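Local structure of hypothetical protein Atu0492 (Agrobacterium tumefaciens, 2GMY) at residues Met54-Lys57 with Glu58-Asp62; Asn134-Ala137 with Val138-Ser142; Glu109-Arg112 with Ala113-Asp117. The protein is of unknown function but belongs to the AhpD-like carboxymuconolactone decarboxylase family and probably serves in antioxidant defence. All coordinates share one frame; numbering follows the deposited sequence.

Interaction 1 of 3, residues Met54-Lys57 with Glu58-Asp62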
# COMPACT_ATOMS: atom_id res chain seq x y z
N MET A 54 22.21 16.48 4.84
CA MET A 54 23.14 17.07 3.88
C MET A 54 22.46 18.09 2.97
O MET A 54 22.96 19.20 2.76
CB MET A 54 23.76 15.96 3.03
CG MET A 54 24.90 16.41 2.11
SD MET A 54 25.60 15.04 1.12
CE MET A 54 26.06 13.90 2.38
N HIS A 55 21.30 17.71 2.44
CA HIS A 55 20.68 18.55 1.42
C HIS A 55 19.90 19.73 1.98
O HIS A 55 19.74 20.74 1.30
CB HIS A 55 19.88 17.69 0.44
CG HIS A 55 20.73 16.65 -0.22
ND1 HIS A 55 21.90 16.98 -0.88
CD2 HIS A 55 20.62 15.31 -0.29
CE1 HIS A 55 22.47 15.88 -1.33
NE2 HIS A 55 21.71 14.85 -1.00
N VAL A 56 19.43 19.61 3.22
CA VAL A 56 18.90 20.75 3.96
C VAL A 56 20.01 21.82 4.05
O VAL A 56 19.80 23.00 3.71
CB VAL A 56 18.44 20.33 5.37
CG1 VAL A 56 18.30 21.56 6.29
CG2 VAL A 56 17.11 19.57 5.30
N LYS A 57 21.20 21.39 4.46
CA LYS A 57 22.33 22.32 4.65
C LYS A 57 22.78 22.93 3.33
O LYS A 57 23.05 24.14 3.26
CB LYS A 57 23.49 21.61 5.35
CG LYS A 57 23.20 21.36 6.83
CD LYS A 57 24.13 20.32 7.44
CE LYS A 57 23.82 20.10 8.90
NZ LYS A 57 24.63 18.98 9.49
N GLU A 58 22.83 22.12 2.27
CA GLU A 58 23.19 22.66 0.94
C GLU A 58 22.17 23.67 0.42
O GLU A 58 22.56 24.70 -0.15
CB GLU A 58 23.38 21.54 -0.08
CG GLU A 58 24.56 20.64 0.22
CD GLU A 58 24.48 19.34 -0.55
OE1 GLU A 58 23.35 18.90 -0.86
OE2 GLU A 58 25.55 18.76 -0.84
N SER A 59 20.88 23.37 0.58
CA SER A 59 19.81 24.28 0.17
C SER A 59 19.91 25.60 0.92
O SER A 59 19.79 26.67 0.34
CB SER A 59 18.44 23.64 0.42
OG SER A 59 18.30 22.46 -0.35
N ARG A 60 20.14 25.50 2.23
CA ARG A 60 20.25 26.68 3.08
C ARG A 60 21.43 27.54 2.63
O ARG A 60 21.34 28.77 2.57
CB ARG A 60 20.42 26.27 4.54
CG ARG A 60 20.55 27.48 5.49
CD ARG A 60 20.63 27.01 6.93
NE ARG A 60 19.41 26.33 7.34
CZ ARG A 60 19.33 25.11 7.87
NH1 ARG A 60 20.42 24.39 8.10
NH2 ARG A 60 18.15 24.62 8.19
N HIS A 61 22.53 26.88 2.31
CA HIS A 61 23.73 27.59 1.90
C HIS A 61 23.52 28.42 0.63
O HIS A 61 24.09 29.52 0.49
CB HIS A 61 24.87 26.62 1.69
CG HIS A 61 26.17 27.30 1.40
ND1 HIS A 61 26.82 28.07 2.34
CD2 HIS A 61 26.90 27.39 0.27
CE1 HIS A 61 27.93 28.56 1.81
NE2 HIS A 61 27.99 28.17 0.55
N ASP A 62 22.72 27.89 -0.30
CA ASP A 62 22.43 28.58 -1.56
C ASP A 62 21.28 29.58 -1.44
O ASP A 62 20.79 30.09 -2.45
CB ASP A 62 22.22 27.59 -2.71
CG ASP A 62 23.53 27.11 -3.31
OD1 ASP A 62 24.59 27.70 -2.99
OD2 ASP A 62 23.51 26.16 -4.12
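E58 turns back along its helix to meet the side chains of both M54 and H55. Its CG lies anti to its own carbonyl carbon (chi1 -65°), and the extended chain then carries the carboxylate alongside the imidazole, the two planes 40° apart. E58 OE1 reaches the ring edge at H55 ND1, an N-H donor in a His-carboxylate hydrogen bond modelled at 2.4 Å, a shortness best read with caution. E58 OE2 rests 3.8 Å from M54 CG, so aliphatic carbon borders the other oxygen. One turn after V56, R60 runs alongside it, its NH2 3.6 Å from V56 CG1, approaching obliquely. The arginine packs against this methyl and still reaches E66 through NE and N70 of the second subunit through NH2. K57 offers its backbone O to H61 N at 2.9 Å, while its extended chain delivers NZ to D53 and E147. S59 OG and S59 N grip H55 O from opposite faces of its plane, OG at 2.8 Å. The H55-E58 pair thus lies within a single helix, and H55 closes a Cys-X-X-Cys-X-X-X-His sequence, consistent with an AhpD-like protein, whose relatives carry redox-active cysteines in this motif.

Interaction 2 of 3, residues Asn134-Ala137 with Val138-Ser142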
# COMPACT_ATOMS: atom_id res chain seq x y z
N ASN A 134 20.68 7.44 -1.66
CA ASN A 134 19.73 7.06 -0.59
C ASN A 134 19.81 5.57 -0.24
O ASN A 134 19.75 5.18 0.94
CB ASN A 134 18.30 7.41 -0.97
CG ASN A 134 18.04 8.91 -1.10
OD1 ASN A 134 18.80 9.78 -0.60
ND2 ASN A 134 16.93 9.24 -1.74
N ARG A 135 19.92 4.73 -1.27
CA ARG A 135 20.01 3.29 -1.05
C ARG A 135 21.30 2.88 -0.36
O ARG A 135 21.31 2.00 0.50
CB ARG A 135 19.80 2.55 -2.37
CG ARG A 135 18.34 2.60 -2.80
CD ARG A 135 18.05 2.16 -4.23
NE ARG A 135 16.60 2.00 -4.38
CZ ARG A 135 15.74 3.01 -4.53
NH1 ARG A 135 16.18 4.27 -4.62
NH2 ARG A 135 14.44 2.75 -4.60
N ILE A 136 22.40 3.53 -0.74
CA ILE A 136 23.69 3.31 -0.10
C ILE A 136 23.65 3.76 1.36
O ILE A 136 24.03 3.01 2.26
CB ILE A 136 24.83 4.01 -0.87
CG1 ILE A 136 25.00 3.35 -2.25
CG2 ILE A 136 26.15 4.00 -0.08
CD1 ILE A 136 25.81 4.19 -3.25
N ALA A 137 23.19 4.98 1.59
CA ALA A 137 23.20 5.54 2.96
C ALA A 137 22.26 4.80 3.90
O ALA A 137 22.62 4.48 5.04
CB ALA A 137 22.91 7.01 2.94
N VAL A 138 21.03 4.54 3.46
CA VAL A 138 20.10 3.81 4.31
C VAL A 138 20.57 2.35 4.43
O VAL A 138 20.61 1.79 5.54
CB VAL A 138 18.65 3.92 3.80
CG1 VAL A 138 17.71 3.08 4.65
CG2 VAL A 138 18.21 5.37 3.81
N GLY A 139 20.93 1.76 3.30
CA GLY A 139 21.44 0.40 3.27
C GLY A 139 22.59 0.15 4.24
O GLY A 139 22.64 -0.90 4.88
N PHE A 140 23.50 1.11 4.35
CA PHE A 140 24.67 0.93 5.23
C PHE A 140 24.56 1.71 6.54
O PHE A 140 25.55 1.84 7.28
CB PHE A 140 25.96 1.26 4.47
CG PHE A 140 26.17 0.40 3.23
CD1 PHE A 140 25.74 -0.93 3.22
CD2 PHE A 140 26.78 0.92 2.10
CE1 PHE A 140 25.92 -1.73 2.08
CE2 PHE A 140 26.97 0.12 0.96
CZ PHE A 140 26.54 -1.20 0.96
N ARG A 141 23.37 2.22 6.82
CA ARG A 141 23.09 2.98 8.04
C ARG A 141 24.09 4.13 8.31
O ARG A 141 24.54 4.31 9.46
CB ARG A 141 23.02 2.02 9.25
CG ARG A 141 21.87 1.00 9.20
CD ARG A 141 20.51 1.68 9.35
NE ARG A 141 19.39 0.75 9.58
CZ ARG A 141 18.52 0.38 8.65
NH1 ARG A 141 18.65 0.81 7.40
NH2 ARG A 141 17.52 -0.45 8.96
N SER A 142 24.40 4.91 7.28
CA SER A 142 25.28 6.07 7.43
C SER A 142 24.68 7.04 8.44
O SER A 142 23.48 7.27 8.44
CB SER A 142 25.50 6.76 6.08
OG SER A 142 26.02 5.84 5.14
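A137 and S142 close the helix with a Schellman motif: S142 N donates to A137 O at 2.9 Å, in the carbonyl plane, while R141 N turns back to V138 O. R141 sits at the C-prime position with positive phi (51°), a conformation more often taken by glycine, and its side chain contributes to the ending as well. Beside this turn, I136 and F140 cross obliquely, CG2 of I136 lying 3.8 Å from CD2 of F140. The branched isoleucine can do this because CG2 stands anti to the backbone N and beside the carbonyl carbon, on the side toward F140, whose N donates to I136 O at 2.9 Å. V138 packs its CG2 3.3 Å from N134 O, and the small A137 lets S142 OG come within 3.6 Å of A137 CA. Further out, F50 and Y7 touch S142, C48 meets N134, A137 and V138, and S43 holds N134 OD1. The third subunit adds T124 against F140 and V125 against I136, so this helix end is also part of a subunit interface. R141 NH1, which also binds G102 O of that subunit, donates to V138 O at 2.9 Å from above its carbonyl plane, on the face opposite R141 N.

Interaction 3 of 3, residues Glu109-Arg112 with Ala113-Asp117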
# COMPACT_ATOMS: atom_id res chain seq x y z
N GLU A 109 3.49 15.06 -18.53
CA GLU A 109 2.96 16.20 -19.30
C GLU A 109 3.22 17.53 -18.59
O GLU A 109 3.61 18.53 -19.20
CB GLU A 109 1.45 16.01 -19.53
CG GLU A 109 0.82 17.12 -20.36
CD GLU A 109 -0.69 16.99 -20.50
OE1 GLU A 109 -1.34 16.31 -19.67
OE2 GLU A 109 -1.23 17.61 -21.44
N THR A 110 2.97 17.54 -17.28
CA THR A 110 3.18 18.74 -16.47
C THR A 110 4.66 19.11 -16.46
O THR A 110 5.03 20.28 -16.56
CB THR A 110 2.62 18.49 -15.06
OG1 THR A 110 1.22 18.20 -15.17
CG2 THR A 110 2.83 19.68 -14.16
N LEU A 111 5.53 18.10 -16.35
CA LEU A 111 6.97 18.34 -16.42
C LEU A 111 7.37 18.96 -17.76
O LEU A 111 8.13 19.94 -17.81
CB LEU A 111 7.73 17.04 -16.15
CG LEU A 111 9.26 17.17 -16.12
CD1 LEU A 111 9.75 17.80 -14.83
CD2 LEU A 111 9.91 15.82 -16.37
N ARG A 112 6.83 18.38 -18.83
CA ARG A 112 7.13 18.83 -20.20
C ARG A 112 6.72 20.27 -20.43
O ARG A 112 7.32 20.96 -21.26
CB ARG A 112 6.40 17.96 -21.21
CG ARG A 112 7.21 16.84 -21.75
CD ARG A 112 6.38 16.05 -22.76
NE ARG A 112 6.37 16.64 -24.09
CZ ARG A 112 5.28 17.06 -24.74
NH1 ARG A 112 4.07 16.98 -24.17
NH2 ARG A 112 5.42 17.59 -25.96
N ALA A 113 5.69 20.72 -19.72
CA ALA A 113 5.24 22.10 -19.83
C ALA A 113 6.37 23.09 -19.51
O ALA A 113 6.48 24.15 -20.12
CB ALA A 113 4.03 22.32 -18.95
N HIS A 114 7.26 22.69 -18.60
CA HIS A 114 8.24 23.61 -18.00
C HIS A 114 9.69 23.35 -18.34
O HIS A 114 10.56 24.15 -17.99
CB HIS A 114 8.09 23.58 -16.48
CG HIS A 114 6.79 24.12 -16.00
ND1 HIS A 114 6.59 25.47 -15.80
CD2 HIS A 114 5.62 23.51 -15.72
CE1 HIS A 114 5.34 25.66 -15.40
NE2 HIS A 114 4.73 24.49 -15.34
N PHE A 115 9.97 22.20 -18.96
CA PHE A 115 11.35 21.79 -19.22
C PHE A 115 11.50 21.22 -20.62
O PHE A 115 10.62 20.53 -21.12
CB PHE A 115 11.80 20.74 -18.18
CG PHE A 115 11.88 21.27 -16.78
CD1 PHE A 115 12.99 22.00 -16.36
CD2 PHE A 115 10.83 21.06 -15.88
CE1 PHE A 115 13.07 22.49 -15.06
CE2 PHE A 115 10.90 21.55 -14.57
CZ PHE A 115 12.01 22.26 -14.17
N SER A 116 12.65 21.49 -21.23
CA SER A 116 13.02 20.87 -22.50
C SER A 116 13.34 19.38 -22.33
O SER A 116 13.58 18.91 -21.21
CB SER A 116 14.24 21.56 -23.09
OG SER A 116 15.41 21.23 -22.35
N ASP A 117 13.37 18.64 -23.44
CA ASP A 117 13.74 17.22 -23.36
C ASP A 117 15.14 17.06 -22.77
O ASP A 117 15.38 16.15 -21.98
CB ASP A 117 13.69 16.54 -24.73
CG ASP A 117 12.28 16.11 -25.13
OD1 ASP A 117 11.32 16.37 -24.38
OD2 ASP A 117 12.15 15.47 -26.21
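L111 places CG anti to its backbone N (chi1 -177°) and F115 places CG anti to its carbonyl carbon (chi1 -66°), and these settings bring the two side chains together. They cross at a slant, and L111 CD1 comes to 3.6 Å from F115 CD2. A leucine methyl and a phenyl ring suit the place, being apolar groups on the buried side of an otherwise largely exposed helix end. The same ring turns its edge to the backbone, with F115 CD2 3.5 Å from L111 O.

That carbonyl is also where the helix tightens as it finishes. H114 N donates to L111 O at 3.0 Å, a link of only three residues with the donor well above the carbonyl plane, and F115 N adds a weak bond to the same oxygen. One residue earlier, A113 N divides itself between E109 O at 3.1 Å and a weaker bond to T110 O. The H114 ring lies edge-on to T110 O, its CD2 3.4 Å away in the ring plane. F115 then adopts an extended backbone and leads to S116, the N-cap of the next helix; a serine fits there because its short hydroxyl caps a backbone N of that helix, and E119 accepts from S116 N, as in a capping box.

This helix end packs against helices 83-96 and 117-139. L111 touches W91 of the first and I120 of the second, while F115, just beyond the helix, reaches Q84, I120 and I123 and sets its ring edge-to-face against F34 of helix 32-45.

How the interactions relate
Along the chain the order is interaction 1, interaction 3, interaction 2. Interaction 1 ends helix 49-61, interaction 3 ends helix 105-114, and interaction 2 ends helix 117-139, which begins at the last residue of interaction 3. These last two lie on opposite sides of the chain's centre, their centres 31 Å apart, so helix 117-139 spans much of the subunit between them. Interactions 1 and 2 are closer, with centres 20 Å and nearest atoms about 6 Å apart; F50 and C51 of helix 49-61 touch residues of interaction 2. Interactions 1 and 3 stand 26 Å apart between centres. In this all-helical hexamer, interactions 1 and 2 contribute to subunit interfaces, and interaction 3 touches the third subunit through D117.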